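Local coordinates for lipoprotein NlpE (Escherichia coli, PDB 2Z4I) that activates the Cpx envelope-stress pathway from the outer membrane and takes part in copper homeostasis and in the adhesion of cells to hydrophobic surfaces, at residues R26-C31 with R54-R59; D76-T81 with D95-L100; G131-F134 with A139-F142; Y133-D138 with V153-E158; L164-H169 with G203-N208. The protein carries 1 engineered substitution. One frame throughout, in Å; residues are numbered along the deposited sequence.

Interaction 1: R26-C31 with R54-R59; sequences RGVLPC and RYLGAR
Cys31 and Tyr55 sit where strands 24-31 and 48-56 come closest within these ranges, with CA of Cys31 8.0 Å from CA of Tyr55, whereas CA of Val28 and CA of Arg54 are 9.1 Å apart. No hydrogen bond joins the two: both strands pair with 34-43, which runs between them, so contact is left to side chains that reach past the intervening strand. The cysteine sulfur does this at one end. SG of Cys31 lies anti to its own backbone N (chi1 -169°), which carries it to the edge of the Tyr55 ring, 4.0 Å from CD1 of Tyr55 and close to the ring plane; this is a sulfur-aromatic contact at the edge, not over a face. The same sulfur is bonded to SG of Cys34 in a disulfide, which limits its freedom to turn. Farther back, CG1 of Val28 meets CD1 of Leu56 at 4.4 Å, a loose apolar touch near the surface. Leu56 and Gly57 form the corner of a type II beta turn that runs from Tyr55 to Ala58. Such next-but-one contact across a shared partner is what an up-and-down antiparallel meander produces, here in the calycin-clan N-terminal barrel domain, in a contact that includes the first cysteine of the CXXC motif.

Interaction 2: D76-T81 with D95-L100; sequences DKLVLT and DALEML
Lys77 and Leu100 meet hydrocarbon to hydrocarbon, CD of Lys77 standing 4.2 Å from CD1 of Leu100, with the two side chains crossing at about a right angle. The lysine chain is bent at chi2 (-62°) and again at chi4, and it is CD, not the amine, that touches. The other first-shell pair is fully apolar: CD2 of Leu78 approaches CD2 of Leu97 to 4.4 Å, one methyl against another. No hydrogen bond crosses between the two ranges, whose nearest CA atoms, such as those of Leu78 and Leu97, remain 9.2 Å apart. The second shell explains this spacing. Strand 87-93 lies between them in the sheet and holds each through its backbone, Leu80 bonding to Ser88 on one flank and Glu98 to Arg91 on the other; a salt bridge from OE2 of Glu98 to Arg91 adds a side-chain link. Leu97 also packs on Tyr90 and Leu41, while Leu78 rests on Trp71 and Leu43, so the leucine pair joins apolar side chains drawn from several strands. On that side, the meeting of Leu78 with Leu97 is as expected for next-but-one strands of an antiparallel meander closing into a barrel, here among the last three strands of the N-terminal domain.

Interaction 3: G131-F134 with A139-F142; sequences GMYF and AATF
Tyr133 and Phe142 face each other as a non-hydrogen-bonded pair in the antiparallel beta hairpin formed by strands 127-135 and 140-144, the first two of the C-terminal OB-fold. The tyrosine extends along its partner strand. CB of Tyr133 is 4.5 Å from CD2 of Phe142; with CG anti to the backbone N (chi1 -178°), the ring passes the Thr141 carbonyl, CD1 of Tyr133 lying 3.6 Å from O of Thr141. Farther out, CE1, CZ and finally OH lie against the methyl of Ala140, CZ of Tyr133 being 3.6 Å from CB of Ala140. An alanine here takes the ring away and is likely to leave the methyl of Ala140 without its packing partner and to open a gap towards Leu159 of helix 157-167. Next along the strand comes a hydrogen-bonded pair. N of Phe134 donates to O of Thr141 at 3.0 Å, and N of Thr141 returns a bond to O of Phe134 at 2.9 Å. OG1 of Thr141 is a second donor to that same O of Phe134, arriving at 129° to the C=O and tilted from the carbonyl plane. At the Gly131 end of the segment the contact is CH-pi: CA of Gly131 sits over one face of the Phe142 ring, 3.7 Å from its centroid.

Interaction 4: Y133-D138 with V153-E158; sequences YFYMAD and VANNAE
Val153 opens the second segment against the rim of Tyr133, its branched CB end gathered round a single ring carbon. CB and CG1 of Val153 are both 4.0 Å from CE1 of Tyr133, and CB lies near the plane of the ring, so the valine abuts an edge. Ala154 contributes its backbone: O of Ala154 receives a hydrogen bond of 2.8 Å from a water, which in turn accepts one of 3.0 Å from OH of Tyr133. The tyrosine hydroxyl thus has a polar partner beyond its apolar surroundings, and a single water ties strand to loop. Asn155 follows with CG anti to its carbonyl carbon (chi1 -78°), its amide coming over the turn after strand 127-135. ND2 of Asn155 lies 3.6 Å from O of Asp138 and 4.2 Å from OH of Tyr135, loose contacts in which the amide plane stands at 85° to the Tyr135 ring. Asn156 turns to the helix instead. As N-cap residue at the start of helix 157-167 it uses OD1 to accept a hydrogen bond from N of Leu159, while its own N donates to OE1 of Glu160. The loop leading into this helix thus packs on Tyr133 and Tyr135 of the first strand, and a helix entered through a short loop after the third strand, linking it to the fourth, is the classical layout of an OB-fold.

Interaction 5: L164-H169 with G203-N208; sequences LAARGH and GKFYPN
Ala166 touches Phe205 and Pro207 near the C-terminal end of helix 157-167, the single helix of the OB-fold, beside the last short strand, 205-206, and close to the surface of the C-terminal domain. The closest backbones are those of Ala166 and Pro207, with their CA atoms 5.9 Å apart. The apolar part is small: CB of Ala166 meets CB of Phe205 at 4.0 Å, the methyl and the methylene each directed at the other segment. From that CB the aromatic side chain turns with CG anti to the carbonyl carbon (chi1 -70°), and its ring goes on to pack against Leu159, Ser162 and Tyr163 of the helix and against Val174 and Leu176 of strand 174-185. The alanine therefore meets the stem of a phenylalanine that is wedged between helix and sheet.

The hydrogen bonds lie within or outside the segments; none passes from one to the other. Within the helix end, N of Arg167 donates to O of Leu164 at 3.2 Å. Gly168 then leaves helical geometry with a positive phi of 36°, and O of Arg167 accepts a hydrogen bond from OG of Ser170 in the loop that follows. On the other segment, Lys204 and Tyr206 bond through their backbones to Ser177 and Leu175, which lays this weakly bonded strand along strand 174-185 while Phe205 between them is directed at the helix.

The remaining contact joins a ring to a carbonyl. The proline ring approaches O of Ala166 through CB of Pro207, 3.3 Å away, with CG of Pro207 farther off at 4.2 Å from the same oxygen.

Overall arrangement
The five contacts fall into two groups, one for each barrel. Interactions 1 and 2 belong to the N-terminal sheet, their centres about 20 Å apart, and touch where CD1 of Leu29 approaches SE of Met99 at 4.3 Å. Interactions 3, 4 and 5 lie together in the OB domain: 3 and 4 share Tyr133 and Phe134, with centres about 7 Å apart, and the Tyr133 ring continues to interaction 5, its CD2 3.7 Å from CE2 of Phe205. Range 131-134 falls in a region that could contain a copper-binding motif. The groups stand far apart, with centres of interactions 1 and 3 about 52 Å distant, in keeping with a flexible linker and the domain swapping found in the crystal.

Interaction 1: R26-C31 with R54-R59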
# COMPACT_ATOMS: atom_id res chain seq x y z
N ARG A 26 -11.29 -21.76 1.24
CA ARG A 26 -10.04 -21.44 0.56
C ARG A 26 -9.39 -20.27 1.26
O ARG A 26 -10.05 -19.53 1.99
CB ARG A 26 -10.27 -21.01 -0.90
CG ARG A 26 -11.20 -21.86 -1.73
CD ARG A 26 -10.91 -23.33 -1.59
NE ARG A 26 -11.95 -24.06 -2.30
CZ ARG A 26 -11.88 -24.37 -3.58
NH1 ARG A 26 -10.80 -24.03 -4.28
NH2 ARG A 26 -12.90 -24.99 -4.17
N GLY A 27 -8.10 -20.10 1.01
CA GLY A 27 -7.34 -19.02 1.61
C GLY A 27 -5.85 -19.26 1.46
O GLY A 27 -5.42 -20.40 1.26
N VAL A 28 -5.06 -18.20 1.54
CA VAL A 28 -3.62 -18.34 1.43
C VAL A 28 -3.02 -18.01 2.78
O VAL A 28 -3.21 -16.90 3.30
CB VAL A 28 -3.02 -17.40 0.39
CG1 VAL A 28 -1.57 -17.76 0.20
CG2 VAL A 28 -3.78 -17.49 -0.91
N LEU A 29 -2.28 -18.95 3.34
CA LEU A 29 -1.70 -18.74 4.65
C LEU A 29 -0.22 -18.40 4.57
O LEU A 29 0.44 -18.69 3.58
CB LEU A 29 -1.91 -19.98 5.50
CG LEU A 29 -3.36 -20.41 5.79
CD1 LEU A 29 -3.37 -21.81 6.37
CD2 LEU A 29 -3.99 -19.43 6.74
N PRO A 30 0.31 -17.75 5.62
CA PRO A 30 1.72 -17.37 5.68
C PRO A 30 2.66 -18.54 5.60
O PRO A 30 2.42 -19.59 6.19
CB PRO A 30 1.81 -16.62 7.00
CG PRO A 30 0.71 -17.18 7.78
CD PRO A 30 -0.40 -17.23 6.79
N CYS A 31 3.75 -18.34 4.87
CA CYS A 31 4.78 -19.35 4.64
C CYS A 31 6.13 -18.85 5.17
O CYS A 31 6.70 -17.89 4.66
CB CYS A 31 4.88 -19.59 3.14
SG CYS A 31 5.88 -21.01 2.59
N ARG A 54 -0.72 -25.87 -1.39
CA ARG A 54 0.20 -25.59 -2.49
C ARG A 54 1.12 -24.44 -2.10
O ARG A 54 0.67 -23.42 -1.60
CB ARG A 54 -0.58 -25.25 -3.74
CG ARG A 54 0.30 -25.08 -4.93
CD ARG A 54 -0.47 -24.81 -6.20
NE ARG A 54 0.44 -24.20 -7.16
CZ ARG A 54 1.47 -24.82 -7.73
NH1 ARG A 54 1.72 -26.09 -7.43
NH2 ARG A 54 2.27 -24.15 -8.55
N TYR A 55 2.41 -24.60 -2.35
CA TYR A 55 3.40 -23.59 -1.98
C TYR A 55 3.82 -22.66 -3.09
O TYR A 55 4.55 -23.05 -4.00
CB TYR A 55 4.64 -24.27 -1.41
CG TYR A 55 4.34 -25.02 -0.14
CD1 TYR A 55 4.48 -24.40 1.11
CD2 TYR A 55 3.85 -26.31 -0.18
CE1 TYR A 55 4.12 -25.05 2.28
CE2 TYR A 55 3.48 -26.97 0.99
CZ TYR A 55 3.61 -26.33 2.21
OH TYR A 55 3.22 -26.99 3.36
N LEU A 56 3.37 -21.41 -3.01
CA LEU A 56 3.72 -20.41 -4.00
C LEU A 56 5.17 -20.01 -3.76
O LEU A 56 5.56 -19.75 -2.62
CB LEU A 56 2.82 -19.19 -3.86
CG LEU A 56 1.34 -19.48 -4.08
CD1 LEU A 56 0.49 -18.28 -3.68
CD2 LEU A 56 1.12 -19.81 -5.53
N GLY A 57 5.96 -19.95 -4.83
CA GLY A 57 7.36 -19.60 -4.71
C GLY A 57 8.13 -20.70 -4.01
O GLY A 57 8.99 -20.45 -3.17
N ALA A 58 7.83 -21.94 -4.38
CA ALA A 58 8.46 -23.11 -3.78
C ALA A 58 9.92 -23.37 -4.17
O ALA A 58 10.35 -23.14 -5.31
CB ALA A 58 7.63 -24.35 -4.08
N ARG A 59 10.66 -23.87 -3.19
CA ARG A 59 12.07 -24.24 -3.33
C ARG A 59 12.09 -25.65 -2.75
O ARG A 59 13.15 -26.20 -2.45
CB ARG A 59 12.96 -23.30 -2.51

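Interaction 2: D76-T81 with D95-L100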
# COMPACT_ATOMS: atom_id res chain seq x y z
N ASP A 76 -19.93 -25.06 17.42
CA ASP A 76 -19.30 -24.21 16.43
C ASP A 76 -17.93 -24.77 16.08
O ASP A 76 -17.41 -24.53 14.99
CB ASP A 76 -19.13 -22.82 17.01
CG ASP A 76 -18.94 -21.79 15.96
OD1 ASP A 76 -19.86 -21.63 15.13
OD2 ASP A 76 -17.87 -21.14 15.95
N LYS A 77 -17.36 -25.53 17.01
CA LYS A 77 -16.05 -26.12 16.81
C LYS A 77 -16.11 -27.18 15.73
O LYS A 77 -17.18 -27.62 15.33
CB LYS A 77 -15.54 -26.73 18.12
CG LYS A 77 -15.65 -25.80 19.31
CD LYS A 77 -14.81 -24.55 19.14
CE LYS A 77 -15.09 -23.54 20.26
NZ LYS A 77 -14.98 -24.13 21.64
N LEU A 78 -14.93 -27.59 15.27
CA LEU A 78 -14.78 -28.59 14.24
C LEU A 78 -13.45 -29.28 14.51
O LEU A 78 -12.42 -28.62 14.68
CB LEU A 78 -14.76 -27.91 12.87
CG LEU A 78 -14.81 -28.77 11.61
CD1 LEU A 78 -16.17 -29.41 11.48
CD2 LEU A 78 -14.54 -27.90 10.41
N VAL A 79 -13.46 -30.59 14.58
CA VAL A 79 -12.24 -31.32 14.84
C VAL A 79 -11.90 -32.25 13.70
O VAL A 79 -12.65 -33.19 13.41
CB VAL A 79 -12.37 -32.15 16.11
CG1 VAL A 79 -11.12 -32.98 16.30
CG2 VAL A 79 -12.61 -31.24 17.29
N LEU A 80 -10.78 -31.99 13.05
CA LEU A 80 -10.34 -32.81 11.93
C LEU A 80 -9.31 -33.84 12.35
O LEU A 80 -8.22 -33.48 12.81
CB LEU A 80 -9.75 -31.93 10.84
CG LEU A 80 -10.69 -31.35 9.79
CD1 LEU A 80 -11.98 -30.90 10.43
CD2 LEU A 80 -9.99 -30.19 9.11
N THR A 81 -9.65 -35.11 12.17
CA THR A 81 -8.76 -36.23 12.49
C THR A 81 -8.29 -36.77 11.14
O THR A 81 -9.09 -37.29 10.36
CB THR A 81 -9.52 -37.35 13.22
OG1 THR A 81 -10.27 -36.78 14.30
CG2 THR A 81 -8.54 -38.40 13.75
N ASP A 95 -18.49 -17.01 7.46
CA ASP A 95 -17.90 -17.54 6.25
C ASP A 95 -16.44 -17.86 6.53
O ASP A 95 -15.73 -18.39 5.66
CB ASP A 95 -17.96 -16.51 5.12
CG ASP A 95 -19.37 -16.16 4.74
OD1 ASP A 95 -20.14 -17.09 4.43
OD2 ASP A 95 -19.70 -14.95 4.74
N ALA A 96 -16.01 -17.54 7.74
CA ALA A 96 -14.64 -17.76 8.15
C ALA A 96 -14.45 -19.07 8.89
O ALA A 96 -15.34 -19.52 9.59
CB ALA A 96 -14.18 -16.61 9.03
N LEU A 97 -13.28 -19.68 8.72
CA LEU A 97 -12.94 -20.92 9.42
C LEU A 97 -11.63 -20.59 10.13
O LEU A 97 -10.60 -20.40 9.48
CB LEU A 97 -12.71 -22.06 8.43
CG LEU A 97 -13.28 -23.46 8.71
CD1 LEU A 97 -12.24 -24.51 8.36
CD2 LEU A 97 -13.68 -23.61 10.15
N GLU A 98 -11.67 -20.50 11.45
CA GLU A 98 -10.48 -20.17 12.23
C GLU A 98 -9.71 -21.35 12.76
O GLU A 98 -10.28 -22.26 13.34
CB GLU A 98 -10.87 -19.33 13.43
CG GLU A 98 -11.52 -18.02 13.11
CD GLU A 98 -11.50 -17.10 14.32
OE1 GLU A 98 -10.43 -16.47 14.57
OE2 GLU A 98 -12.54 -17.02 15.01
N MSE A 99 -8.39 -21.32 12.58
CA MSE A 99 -7.56 -22.40 13.08
C MSE A 99 -7.33 -22.17 14.57
O MSE A 99 -6.95 -21.07 14.98
CB MSE A 99 -6.22 -22.41 12.37
CG MSE A 99 -6.31 -22.67 10.89
SE MSE A 99 -4.56 -23.19 10.26
CE MSE A 99 -4.04 -24.29 11.76
N LEU A 100 -7.52 -23.21 15.37
CA LEU A 100 -7.33 -23.09 16.81
C LEU A 100 -6.40 -24.15 17.39
O LEU A 100 -6.04 -25.12 16.72
CB LEU A 100 -8.67 -23.24 17.53
CG LEU A 100 -9.94 -22.61 16.97
CD1 LEU A 100 -11.11 -23.12 17.78
CD2 LEU A 100 -9.86 -21.10 17.03

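Interaction 3: G131-F134 with A139-F142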
# COMPACT_ATOMS: atom_id res chain seq x y z
N GLY A 131 4.65 27.85 -1.32
CA GLY A 131 6.02 28.32 -1.39
C GLY A 131 6.14 29.69 -2.01
O GLY A 131 5.15 30.24 -2.50
N MSE A 132 7.35 30.25 -1.97
CA MSE A 132 7.59 31.56 -2.56
C MSE A 132 8.07 31.31 -3.98
O MSE A 132 9.19 30.86 -4.19
CB MSE A 132 8.65 32.33 -1.76
CG MSE A 132 8.27 32.69 -0.32
SE MSE A 132 6.57 33.64 -0.08
CE MSE A 132 6.85 35.15 -1.24
N TYR A 133 7.21 31.59 -4.96
CA TYR A 133 7.55 31.39 -6.37
C TYR A 133 8.27 32.60 -6.92
O TYR A 133 7.93 33.74 -6.59
CB TYR A 133 6.28 31.16 -7.18
CG TYR A 133 6.51 30.90 -8.66
CD1 TYR A 133 6.81 29.62 -9.12
CD2 TYR A 133 6.40 31.93 -9.60
CE1 TYR A 133 7.00 29.37 -10.48
CE2 TYR A 133 6.59 31.68 -10.96
CZ TYR A 133 6.89 30.40 -11.39
OH TYR A 133 7.08 30.15 -12.74
N PHE A 134 9.25 32.35 -7.77
CA PHE A 134 10.03 33.42 -8.38
C PHE A 134 10.48 33.03 -9.77
O PHE A 134 11.13 32.02 -9.96
CB PHE A 134 11.25 33.74 -7.51
CG PHE A 134 12.15 34.78 -8.10
CD1 PHE A 134 13.34 34.41 -8.72
CD2 PHE A 134 11.79 36.12 -8.07
CE1 PHE A 134 14.18 35.37 -9.29
CE2 PHE A 134 12.62 37.10 -8.65
CZ PHE A 134 13.81 36.72 -9.26
N ALA A 139 13.62 30.96 -15.87
CA ALA A 139 13.98 30.07 -14.78
C ALA A 139 13.01 30.30 -13.64
O ALA A 139 12.94 31.39 -13.09
CB ALA A 139 15.39 30.34 -14.32
N ALA A 140 12.24 29.28 -13.30
CA ALA A 140 11.31 29.41 -12.21
C ALA A 140 11.85 28.64 -11.03
O ALA A 140 12.36 27.54 -11.20
CB ALA A 140 9.96 28.86 -12.60
N THR A 141 11.78 29.23 -9.84
CA THR A 141 12.21 28.56 -8.62
C THR A 141 11.05 28.65 -7.65
O THR A 141 10.18 29.50 -7.80
CB THR A 141 13.45 29.20 -7.99
OG1 THR A 141 13.33 30.63 -8.04
CG2 THR A 141 14.70 28.78 -8.73
N PHE A 142 11.03 27.77 -6.66
CA PHE A 142 9.96 27.73 -5.67
C PHE A 142 10.57 27.39 -4.33
O PHE A 142 11.00 26.26 -4.11
CB PHE A 142 8.94 26.66 -6.10
CG PHE A 142 7.78 26.47 -5.16
CD1 PHE A 142 7.89 25.66 -4.05
CD2 PHE A 142 6.54 27.03 -5.45
CE1 PHE A 142 6.78 25.38 -3.24
CE2 PHE A 142 5.42 26.76 -4.65
CZ PHE A 142 5.54 25.93 -3.55

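Interaction 4: Y133-D138 with V153-E158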
# COMPACT_ATOMS: atom_id res chain seq x y z
N TYR A 133 7.21 31.59 -4.96
CA TYR A 133 7.55 31.39 -6.37
C TYR A 133 8.27 32.60 -6.92
O TYR A 133 7.93 33.74 -6.59
CB TYR A 133 6.28 31.16 -7.18
CG TYR A 133 6.51 30.90 -8.66
CD1 TYR A 133 6.81 29.62 -9.12
CD2 TYR A 133 6.40 31.93 -9.60
CE1 TYR A 133 7.00 29.37 -10.48
CE2 TYR A 133 6.59 31.68 -10.96
CZ TYR A 133 6.89 30.40 -11.39
OH TYR A 133 7.08 30.15 -12.74
N PHE A 134 9.25 32.35 -7.77
CA PHE A 134 10.03 33.42 -8.38
C PHE A 134 10.48 33.03 -9.77
O PHE A 134 11.13 32.02 -9.96
CB PHE A 134 11.25 33.74 -7.51
CG PHE A 134 12.15 34.78 -8.10
CD1 PHE A 134 13.34 34.41 -8.72
CD2 PHE A 134 11.79 36.12 -8.07
CE1 PHE A 134 14.18 35.37 -9.29
CE2 PHE A 134 12.62 37.10 -8.65
CZ PHE A 134 13.81 36.72 -9.26
N TYR A 135 10.13 33.86 -10.75
CA TYR A 135 10.51 33.58 -12.12
C TYR A 135 11.32 34.72 -12.71
O TYR A 135 11.05 35.90 -12.43
CB TYR A 135 9.26 33.35 -12.96
CG TYR A 135 9.56 33.13 -14.42
CD1 TYR A 135 10.20 31.96 -14.84
CD2 TYR A 135 9.23 34.08 -15.38
CE1 TYR A 135 10.48 31.75 -16.17
CE2 TYR A 135 9.51 33.88 -16.71
CZ TYR A 135 10.14 32.71 -17.10
OH TYR A 135 10.42 32.50 -18.43
N MSE A 136 12.31 34.38 -13.52
CA MSE A 136 13.15 35.39 -14.15
C MSE A 136 14.13 34.79 -15.13
O MSE A 136 14.94 33.93 -14.76
CB MSE A 136 13.92 36.17 -13.10
CG MSE A 136 14.92 37.13 -13.71
SE MSE A 136 15.96 38.06 -12.38
CE MSE A 136 17.19 36.63 -11.89
N ALA A 137 14.07 35.25 -16.38
CA ALA A 137 14.96 34.75 -17.41
C ALA A 137 14.72 33.25 -17.58
O ALA A 137 15.61 32.44 -17.33
CB ALA A 137 16.41 35.01 -17.03
N ASP A 138 13.51 32.90 -17.98
CA ASP A 138 13.14 31.51 -18.19
C ASP A 138 13.55 30.50 -17.11
O ASP A 138 13.79 29.33 -17.39
CB ASP A 138 13.66 31.04 -19.54
CG ASP A 138 13.02 31.78 -20.67
OD1 ASP A 138 13.26 33.00 -20.80
OD2 ASP A 138 12.25 31.14 -21.42
N VAL A 153 10.97 24.89 -10.83
CA VAL A 153 9.62 24.61 -11.27
C VAL A 153 9.58 24.53 -12.79
O VAL A 153 9.97 25.46 -13.48
CB VAL A 153 8.65 25.72 -10.76
CG1 VAL A 153 7.23 25.38 -11.12
CG2 VAL A 153 8.79 25.85 -9.26
N ALA A 154 9.12 23.39 -13.30
CA ALA A 154 9.05 23.19 -14.74
C ALA A 154 8.39 24.41 -15.39
O ALA A 154 7.36 24.88 -14.91
CB ALA A 154 8.24 21.93 -15.06
N ASN A 155 9.00 24.92 -16.46
CA ASN A 155 8.44 26.07 -17.14
C ASN A 155 7.00 25.83 -17.50
O ASN A 155 6.65 24.75 -17.96
CB ASN A 155 9.21 26.38 -18.41
CG ASN A 155 10.49 27.09 -18.14
OD1 ASN A 155 11.38 26.55 -17.48
ND2 ASN A 155 10.60 28.31 -18.62
N ASN A 156 6.18 26.85 -17.28
CA ASN A 156 4.76 26.79 -17.61
C ASN A 156 4.29 28.22 -17.87
O ASN A 156 4.12 29.02 -16.95
CB ASN A 156 3.98 26.19 -16.46
CG ASN A 156 2.52 26.06 -16.78
OD1 ASN A 156 1.79 27.04 -16.78
ND2 ASN A 156 2.10 24.85 -17.09
N ALA A 157 4.10 28.52 -19.15
CA ALA A 157 3.69 29.84 -19.59
C ALA A 157 2.69 30.53 -18.68
O ALA A 157 3.00 31.56 -18.07
CB ALA A 157 3.11 29.74 -20.98
N GLU A 158 1.50 29.96 -18.59
CA GLU A 158 0.44 30.54 -17.78
C GLU A 158 0.85 30.85 -16.35
O GLU A 158 0.56 31.93 -15.84
CB GLU A 158 -0.79 29.63 -17.77
CG GLU A 158 -2.04 30.38 -17.36
CD GLU A 158 -2.05 31.82 -17.88
OE1 GLU A 158 -1.34 32.67 -17.29
OE2 GLU A 158 -2.75 32.10 -18.89
O HOH W 1 7.12 27.55 -14.29

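Interaction 5: L164-H169 with G203-N208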
# COMPACT_ATOMS: atom_id res chain seq x y z
N LEU A 164 3.88 37.13 -12.78
CA LEU A 164 4.22 38.49 -13.17
C LEU A 164 3.06 39.44 -12.89
O LEU A 164 3.25 40.50 -12.29
CB LEU A 164 4.57 38.52 -14.65
CG LEU A 164 5.81 37.73 -15.04
CD1 LEU A 164 5.88 37.56 -16.53
CD2 LEU A 164 7.05 38.43 -14.51
N ALA A 165 1.87 39.03 -13.31
CA ALA A 165 0.65 39.82 -13.13
C ALA A 165 0.28 40.02 -11.66
O ALA A 165 -0.59 40.82 -11.35
CB ALA A 165 -0.51 39.15 -13.86
N ALA A 166 0.95 39.29 -10.78
CA ALA A 166 0.67 39.40 -9.36
C ALA A 166 1.77 40.10 -8.60
O ALA A 166 1.55 40.60 -7.50
CB ALA A 166 0.44 38.02 -8.78
N ARG A 167 2.97 40.14 -9.16
CA ARG A 167 4.08 40.79 -8.48
C ARG A 167 4.16 42.29 -8.80
O ARG A 167 5.08 42.98 -8.34
CB ARG A 167 5.39 40.10 -8.85
CG ARG A 167 5.78 40.27 -10.30
CD ARG A 167 7.23 39.87 -10.50
NE ARG A 167 7.74 40.37 -11.77
CZ ARG A 167 9.00 40.27 -12.15
NH1 ARG A 167 9.39 40.75 -13.32
NH2 ARG A 167 9.88 39.68 -11.35
N GLY A 168 3.20 42.77 -9.59
CA GLY A 168 3.15 44.18 -9.96
C GLY A 168 4.47 44.89 -10.21
O GLY A 168 5.39 44.34 -10.82
N HIS A 169 4.56 46.13 -9.74
CA HIS A 169 5.76 46.93 -9.90
C HIS A 169 6.87 46.48 -8.97
O HIS A 169 7.28 47.22 -8.06
CB HIS A 169 5.45 48.41 -9.65
N GLY A 203 -2.07 28.05 -10.68
CA GLY A 203 -1.70 28.47 -9.35
C GLY A 203 -2.69 29.43 -8.72
O GLY A 203 -3.72 29.78 -9.31
N LYS A 204 -2.37 29.84 -7.51
CA LYS A 204 -3.18 30.79 -6.77
C LYS A 204 -2.13 31.62 -6.06
O LYS A 204 -1.62 31.21 -5.02
CB LYS A 204 -4.07 30.07 -5.76
N PHE A 205 -1.79 32.77 -6.64
CA PHE A 205 -0.78 33.63 -6.05
C PHE A 205 -1.35 34.58 -5.02
O PHE A 205 -2.46 35.07 -5.16
CB PHE A 205 -0.08 34.44 -7.13
CG PHE A 205 0.82 33.63 -8.02
CD1 PHE A 205 0.38 33.17 -9.25
CD2 PHE A 205 2.12 33.32 -7.62
CE1 PHE A 205 1.22 32.41 -10.08
CE2 PHE A 205 2.96 32.56 -8.44
CZ PHE A 205 2.51 32.11 -9.66
N TYR A 206 -0.56 34.81 -3.97
CA TYR A 206 -0.94 35.72 -2.88
C TYR A 206 0.21 36.73 -2.72
O TYR A 206 1.17 36.50 -1.98
CB TYR A 206 -1.14 34.93 -1.59
CG TYR A 206 -2.21 33.88 -1.71
CD1 TYR A 206 -3.54 34.22 -1.95
CD2 TYR A 206 -1.89 32.53 -1.59
CE1 TYR A 206 -4.53 33.23 -2.08
CE2 TYR A 206 -2.86 31.54 -1.71
CZ TYR A 206 -4.18 31.90 -1.95
OH TYR A 206 -5.12 30.91 -2.08
N PRO A 207 0.10 37.87 -3.43
CA PRO A 207 1.05 38.98 -3.45
C PRO A 207 1.46 39.66 -2.15
O PRO A 207 2.65 39.86 -1.89
CB PRO A 207 0.41 39.96 -4.44
CG PRO A 207 -1.03 39.65 -4.34
CD PRO A 207 -1.03 38.16 -4.32
N ASN A 208 0.48 40.03 -1.34
CA ASN A 208 0.78 40.73 -0.10
C ASN A 208 1.39 39.84 0.99
O ASN A 208 2.20 40.31 1.80
CB ASN A 208 -0.48 41.41 0.43